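Local coordinates for type II secretion system protein C (Vibrio cholerae, PDB 2I6V) that is, in this fragment, the periplasmic PDZ domain of a type II secretion system component probably required for secretion of cholera toxin through the outer membrane, at residues Gly20-Pro25 against Leu37-Ala43; Gln1-Tyr6 against Val83-Phe87. All coordinates share one frame; numbering follows the deposited sequence.

Contact 1 (Gly20-Pro25 against Leu37-Ala43)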
loop_
_atom_site.group_PDB
_atom_site.type_symbol
_atom_site.label_atom_id
_atom_site.label_comp_id
_atom_site.label_asym_id
_atom_site.label_seq_id
_atom_site.Cartn_x
_atom_site.Cartn_y
_atom_site.Cartn_z
ATOM N N GLY A 20 10.189 2.845 1.549
ATOM C CA GLY A 20 8.822 2.803 1.024
ATOM C C GLY A 20 8.684 1.552 0.180
ATOM O O GLY A 20 9.612 0.735 0.128
ATOM N N TYR A 21 7.536 1.397 -0.480
ATOM C CA TYR A 21 7.277 0.223 -1.326
ATOM C C TYR A 21 6.831 0.615 -2.728
ATOM O O TYR A 21 5.895 1.402 -2.893
ATOM C CB TYR A 21 6.242 -0.716 -0.681
ATOM C CG TYR A 21 6.724 -1.239 0.642
ATOM C CD1 TYR A 21 7.300 -2.500 0.741
ATOM C CD2 TYR A 21 6.647 -0.454 1.780
ATOM C CE1 TYR A 21 7.778 -2.969 1.952
ATOM C CE2 TYR A 21 7.119 -0.912 3.003
ATOM C CZ TYR A 21 7.682 -2.171 3.079
ATOM O OH TYR A 21 8.152 -2.615 4.297
ATOM N N ARG A 22 7.518 0.083 -3.732
ATOM C CA ARG A 22 7.098 0.279 -5.110
ATOM C C ARG A 22 5.814 -0.491 -5.344
ATOM O O ARG A 22 5.700 -1.664 -4.987
ATOM C CB ARG A 22 8.148 -0.249 -6.083
ATOM C CG ARG A 22 7.912 0.194 -7.517
ATOM C CD ARG A 22 8.775 -0.625 -8.478
ATOM N NE ARG A 22 8.625 -0.192 -9.870
ATOM C CZ ARG A 22 7.586 -0.500 -10.648
ATOM N NH1 ARG A 22 6.578 -1.234 -10.162
ATOM N NH2 ARG A 22 7.542 -0.050 -11.899
ATOM N N VAL A 23 4.859 0.178 -5.974
ATOM C CA VAL A 23 3.581 -0.424 -6.321
ATOM C C VAL A 23 3.607 -1.069 -7.711
ATOM O O VAL A 23 4.052 -0.447 -8.683
ATOM C CB VAL A 23 2.485 0.669 -6.332
ATOM C CG1 VAL A 23 1.233 0.199 -7.043
ATOM C CG2 VAL A 23 2.181 1.155 -4.914
ATOM N N SER A 24 3.112 -2.308 -7.790
ATOM C CA SER A 24 2.897 -3.012 -9.058
ATOM C C SER A 24 1.449 -3.486 -9.091
ATOM O O SER A 24 0.805 -3.593 -8.055
ATOM C CB SER A 24 3.828 -4.228 -9.191
ATOM O OG SER A 24 5.199 -3.837 -9.272
ATOM N N PRO A 25 0.932 -3.773 -10.285
ATOM C CA PRO A 25 -0.450 -4.254 -10.371
ATOM C C PRO A 25 -0.700 -5.511 -9.533
ATOM O O PRO A 25 0.153 -6.399 -9.461
ATOM C CB PRO A 25 -0.622 -4.553 -11.864
ATOM C CG PRO A 25 0.363 -3.612 -12.532
ATOM C CD PRO A 25 1.562 -3.652 -11.608
ATOM N N LEU A 37 -4.539 3.369 -8.804
ATOM C CA LEU A 37 -3.098 3.152 -8.683
ATOM C C LEU A 37 -2.443 3.104 -10.054
ATOM O O LEU A 37 -3.099 2.842 -11.069
ATOM C CB LEU A 37 -2.807 1.847 -7.938
ATOM C CG LEU A 37 -3.002 1.874 -6.425
ATOM C CD1 LEU A 37 -2.804 0.477 -5.857
ATOM C CD2 LEU A 37 -2.017 2.856 -5.803
ATOM N N GLN A 38 -1.138 3.361 -10.081
ATOM C CA GLN A 38 -0.357 3.267 -11.299
ATOM C C GLN A 38 0.929 2.526 -10.982
ATOM O O GLN A 38 1.498 2.701 -9.899
ATOM C CB GLN A 38 -0.057 4.660 -11.860
ATOM C CG GLN A 38 -1.318 5.389 -12.289
ATOM C CD GLN A 38 -1.037 6.722 -12.957
ATOM O OE1 GLN A 38 0.118 7.093 -13.166
ATOM N NE2 GLN A 38 -2.100 7.453 -13.287
ATOM N N ASP A 39 1.352 1.677 -11.913
ATOM C CA ASP A 39 2.601 0.945 -11.750
ATOM C C ASP A 39 3.721 1.950 -11.461
ATOM O O ASP A 39 3.808 3.001 -12.107
ATOM C CB ASP A 39 2.944 0.147 -13.011
ATOM C CG ASP A 39 4.240 -0.619 -12.866
ATOM O OD1 ASP A 39 4.293 -1.499 -11.991
ATOM O OD2 ASP A 39 5.208 -0.337 -13.621
ATOM N N GLY A 40 4.566 1.633 -10.483
ATOM C CA GLY A 40 5.665 2.521 -10.118
ATOM C C GLY A 40 5.336 3.610 -9.096
ATOM O O GLY A 40 6.214 4.382 -8.708
ATOM N N ASP A 41 4.081 3.694 -8.662
ATOM C CA ASP A 41 3.742 4.575 -7.549
ATOM C C ASP A 41 4.571 4.152 -6.343
ATOM O O ASP A 41 4.916 2.976 -6.206
ATOM C CB ASP A 41 2.277 4.429 -7.164
ATOM C CG ASP A 41 1.339 5.178 -8.084
ATOM O OD1 ASP A 41 1.808 6.000 -8.895
ATOM O OD2 ASP A 41 0.114 4.944 -7.956
ATOM N N MET A 42 4.872 5.098 -5.461
ATOM C CA MET A 42 5.597 4.763 -4.223
ATOM C C MET A 42 4.671 4.787 -3.015
ATOM O O MET A 42 4.189 5.843 -2.629
ATOM C CB MET A 42 6.763 5.728 -3.985
ATOM C CG MET A 42 8.000 5.408 -4.806
ATOM S SD MET A 42 8.714 3.815 -4.334
ATOM C CE MET A 42 9.040 4.129 -2.599
ATOM N N ALA A 43 4.439 3.628 -2.409
ATOM C CA ALA A 43 3.545 3.551 -1.258
ATOM C C ALA A 43 4.326 3.898 -0.002
ATOM O O ALA A 43 5.407 3.350 0.245
ATOM C CB ALA A 43 2.965 2.166 -1.138
HETATM O O HOH W 1 5.870 -4.039 -11.864
#
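Tyr-21 and Ala-43 form an antiparallel hydrogen-bonded pair, Tyr-21 N to Ala-43 O at 3.0 Å and Ala-43 N to Tyr-21 O at 2.7 Å, and the pairing runs on through Val-23 N to Asp-41 O. It is a neighbouring strand pair ended by a type II turn, Gln-38 to Asp-41, with Gly-40 (phi 87°) at the third position, where positive phi is usual and glycine common. The turn still returns a bond to the strand, Gly-40 N giving its hydrogen to Val-23 O at 2.8 Å.

A first torsion of -167° and a straight chain out to NE carry the Arg-22 guanidinium across this turn. Gly-40 CA lies 3.6 Å from its plane, over its centre. Arg-22 makes a bidentate salt bridge, Arg-22 NH1 to Asp-39 OD1 and Arg-22 NH2 to Asp-39 OD2, both 2.9 Å. The planes are 52° apart, and both oxygens are met from above the carboxylate plane, while they stay in the guanidinium plane. A water joins Asp-39 OD1 to Ser-24 OG. Val-23 lies beside Asp-41, and Val-23 CG2 packs on Ala-43 CB at 4.0 Å. Asp-41 OD2 receives Gln-38 N and is salt-bridged to Arg-76.

In the PDZ sheet, strand 7-14 flanks residues 20-25, strand 69-76 flanks Met-42, and Phe-32 of helix 29-34 touches Val-23, Pro-25 and Leu-37.

Contact 2 (Gln1-Tyr6 against Val83-Phe87)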
loop_
_atom_site.group_PDB
_atom_site.type_symbol
_atom_site.label_atom_id
_atom_site.label_comp_id
_atom_site.label_asym_id
_atom_site.label_seq_id
_atom_site.Cartn_x
_atom_site.Cartn_y
_atom_site.Cartn_z
ATOM N N GLN A 1 -8.712 -10.630 4.637
ATOM C CA GLN A 1 -8.761 -9.744 3.433
ATOM C C GLN A 1 -7.629 -10.083 2.469
ATOM O O GLN A 1 -6.588 -10.608 2.875
ATOM C CB GLN A 1 -8.703 -8.269 3.845
ATOM C CG GLN A 1 -9.842 -7.843 4.766
ATOM C CD GLN A 1 -11.210 -8.185 4.199
ATOM O OE1 GLN A 1 -12.160 -8.424 4.946
ATOM N NE2 GLN A 1 -11.314 -8.216 2.870
ATOM N N GLU A 2 -7.828 -9.796 1.185
ATOM C CA GLU A 2 -6.842 -10.214 0.193
ATOM C C GLU A 2 -6.176 -9.031 -0.498
ATOM O O GLU A 2 -6.522 -8.676 -1.611
ATOM C CB GLU A 2 -7.484 -11.168 -0.819
ATOM C CG GLU A 2 -7.936 -12.463 -0.179
ATOM C CD GLU A 2 -8.532 -13.444 -1.161
ATOM O OE1 GLU A 2 -8.889 -13.039 -2.286
ATOM O OE2 GLU A 2 -8.652 -14.634 -0.801
ATOM N N ILE A 3 -5.201 -8.435 0.178
ATOM C CA ILE A 3 -4.497 -7.284 -0.380
ATOM C C ILE A 3 -3.921 -7.573 -1.770
ATOM O O ILE A 3 -3.885 -6.686 -2.635
ATOM C CB ILE A 3 -3.374 -6.798 0.577
ATOM C CG1 ILE A 3 -3.992 -6.297 1.887
ATOM C CG2 ILE A 3 -2.534 -5.717 -0.078
ATOM C CD1 ILE A 3 -2.959 -5.912 2.937
ATOM N N PHE A 4 -3.479 -8.813 -1.988
ATOM C CA PHE A 4 -2.856 -9.201 -3.259
ATOM C C PHE A 4 -3.760 -9.066 -4.484
ATOM O O PHE A 4 -3.268 -9.046 -5.611
ATOM C CB PHE A 4 -2.271 -10.624 -3.175
ATOM C CG PHE A 4 -3.297 -11.702 -2.955
ATOM C CD1 PHE A 4 -3.965 -12.275 -4.031
ATOM C CD2 PHE A 4 -3.571 -12.169 -1.673
ATOM C CE1 PHE A 4 -4.905 -13.278 -3.825
ATOM C CE2 PHE A 4 -4.504 -13.170 -1.461
ATOM C CZ PHE A 4 -5.176 -13.723 -2.536
ATOM N N GLN A 5 -5.069 -8.973 -4.268
ATOM C CA GLN A 5 -5.996 -8.753 -5.381
ATOM C C GLN A 5 -5.862 -7.323 -5.909
ATOM O O GLN A 5 -6.120 -7.065 -7.094
ATOM C CB GLN A 5 -7.451 -8.996 -4.943
ATOM C CG GLN A 5 -7.736 -10.394 -4.407
ATOM C CD GLN A 5 -7.757 -11.457 -5.496
ATOM O OE1 GLN A 5 -7.629 -11.159 -6.690
ATOM N NE2 GLN A 5 -7.952 -12.717 -5.083
ATOM N N TYR A 6 -5.442 -6.417 -5.023
ATOM C CA TYR A 6 -5.436 -4.973 -5.294
ATOM C C TYR A 6 -4.075 -4.482 -5.744
ATOM O O TYR A 6 -3.983 -3.584 -6.573
ATOM C CB TYR A 6 -5.812 -4.180 -4.030
ATOM C CG TYR A 6 -7.202 -4.466 -3.494
ATOM C CD1 TYR A 6 -8.264 -3.615 -3.784
ATOM C CD2 TYR A 6 -7.450 -5.584 -2.702
ATOM C CE1 TYR A 6 -9.533 -3.865 -3.295
ATOM C CE2 TYR A 6 -8.720 -5.840 -2.196
ATOM C CZ TYR A 6 -9.759 -4.977 -2.505
ATOM O OH TYR A 6 -11.028 -5.231 -2.013
ATOM N N VAL A 83 -5.193 6.528 -1.723
ATOM C CA VAL A 83 -5.930 5.573 -2.522
ATOM C C VAL A 83 -6.841 4.816 -1.570
ATOM O O VAL A 83 -6.412 4.344 -0.517
ATOM C CB VAL A 83 -4.957 4.605 -3.205
ATOM C CG1 VAL A 83 -5.698 3.452 -3.831
ATOM C CG2 VAL A 83 -4.125 5.359 -4.253
ATOM N N TYR A 84 -8.114 4.733 -1.928
ATOM C CA TYR A 84 -9.083 4.107 -1.058
ATOM C C TYR A 84 -9.397 2.693 -1.515
ATOM O O TYR A 84 -9.888 2.469 -2.623
ATOM C CB TYR A 84 -10.329 4.978 -0.956
ATOM C CG TYR A 84 -9.979 6.372 -0.489
ATOM C CD1 TYR A 84 -9.654 6.611 0.842
ATOM C CD2 TYR A 84 -9.937 7.438 -1.379
ATOM C CE1 TYR A 84 -9.315 7.880 1.279
ATOM C CE2 TYR A 84 -9.600 8.713 -0.953
ATOM C CZ TYR A 84 -9.291 8.927 0.377
ATOM O OH TYR A 84 -8.957 10.189 0.811
ATOM N N ILE A 85 -9.057 1.745 -0.655
ATOM C CA ILE A 85 -9.295 0.341 -0.908
ATOM C C ILE A 85 -10.562 -0.113 -0.177
ATOM O O ILE A 85 -10.669 0.027 1.041
ATOM C CB ILE A 85 -8.064 -0.486 -0.465
ATOM C CG1 ILE A 85 -6.923 -0.312 -1.476
ATOM C CG2 ILE A 85 -8.419 -1.959 -0.291
ATOM C CD1 ILE A 85 -5.575 -0.792 -0.968
ATOM N N GLN A 86 -11.523 -0.635 -0.933
ATOM C CA GLN A 86 -12.782 -1.109 -0.377
ATOM C C GLN A 86 -12.731 -2.630 -0.292
ATOM O O GLN A 86 -12.528 -3.286 -1.306
ATOM C CB GLN A 86 -13.935 -0.713 -1.303
ATOM C CG GLN A 86 -15.291 -1.173 -0.818
ATOM C CD GLN A 86 -15.671 -0.495 0.490
ATOM O OE1 GLN A 86 -15.853 0.729 0.539
ATOM N NE2 GLN A 86 -15.778 -1.280 1.553
ATOM N N PHE A 87 -12.902 -3.180 0.911
ATOM C CA PHE A 87 -12.939 -4.628 1.084
ATOM C C PHE A 87 -14.391 -5.093 1.069
ATOM O O PHE A 87 -14.680 -6.291 1.048
ATOM C CB PHE A 87 -12.292 -5.051 2.411
ATOM C CG PHE A 87 -10.787 -4.906 2.442
ATOM C CD1 PHE A 87 -10.158 -4.312 3.528
ATOM C CD2 PHE A 87 -10.009 -5.372 1.393
ATOM C CE1 PHE A 87 -8.770 -4.184 3.563
ATOM C CE2 PHE A 87 -8.619 -5.251 1.425
ATOM C CZ PHE A 87 -8.005 -4.652 2.511
ATOM O OXT PHE A 87 -15.308 -4.273 1.080
#
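Tyr-6 and Phe-87 form the centre of an aromatic side-chain contact joining the start of this fragment, before strand 7-14, to the protein's C-terminus at the end of strand 79-86. It is side-chain packing without backbone pairing: even Gln-1 CA and Phe-87 CA are 7.0 Å from each other.

The rings make an offset edge-to-face pair, the edge of Phe-87 turned to the face of Tyr-6, with centroids 5.5 Å apart and planes at 84°. Ile-85 adds a CH-pi contact: its CG2, anti to the backbone N, lies over a face of the Tyr-6 ring, 3.9 Å from the centroid. The phenol hydroxyl of Tyr-6 extends past these apolar groups and donates to Gln-86 O, with Tyr-6 OH to Gln-86 O at 2.6 Å, from a position tilted 30° out of the carbonyl plane; this is the one hydrogen bond between the two segments, and it ties the ring end to the strand backbone.

On Phe-87, Gln-1 CB sits over the ring centre, 3.8 Å from the centroid, while Ile-85 CG2 lies over the opposite face, toward the rim. The bend of the Gln-1 chain at chi2 brings its amide to the CB-CG end of the Phe-87 side chain, with amide and ring planes 28° apart and Gln-1 NE2 3.3 Å from Phe-87 CB. Gln-86 NE2 meanwhile donates to the terminal carboxylate oxygen Phe-87 OXT, within the amide plane.

Met-70 of strand 69-76 lies against Ile-85 and Phe-87, Met-64 meets Gln-1 and Ile-3, and Leu-31 of helix 29-34 packs on Tyr-6.

Contact 1 is nested within the stretch of chain that contact 2 closes: both of its segments, 20-25 and 37-43, fall between the first and last residues of the fragment, which contact 2 brings together. Their centres lie about 14 Å apart, and they touch directly where Leu-37 CD2 packs on Val-83 CG2 at 3.6 Å. Strand 69-76 lies between them in the sheet, pairing with strand 42-46 and with strand 79-86, while helix 29-34 touches both, through Phe-32 at contact 1 and Leu-31 at contact 2.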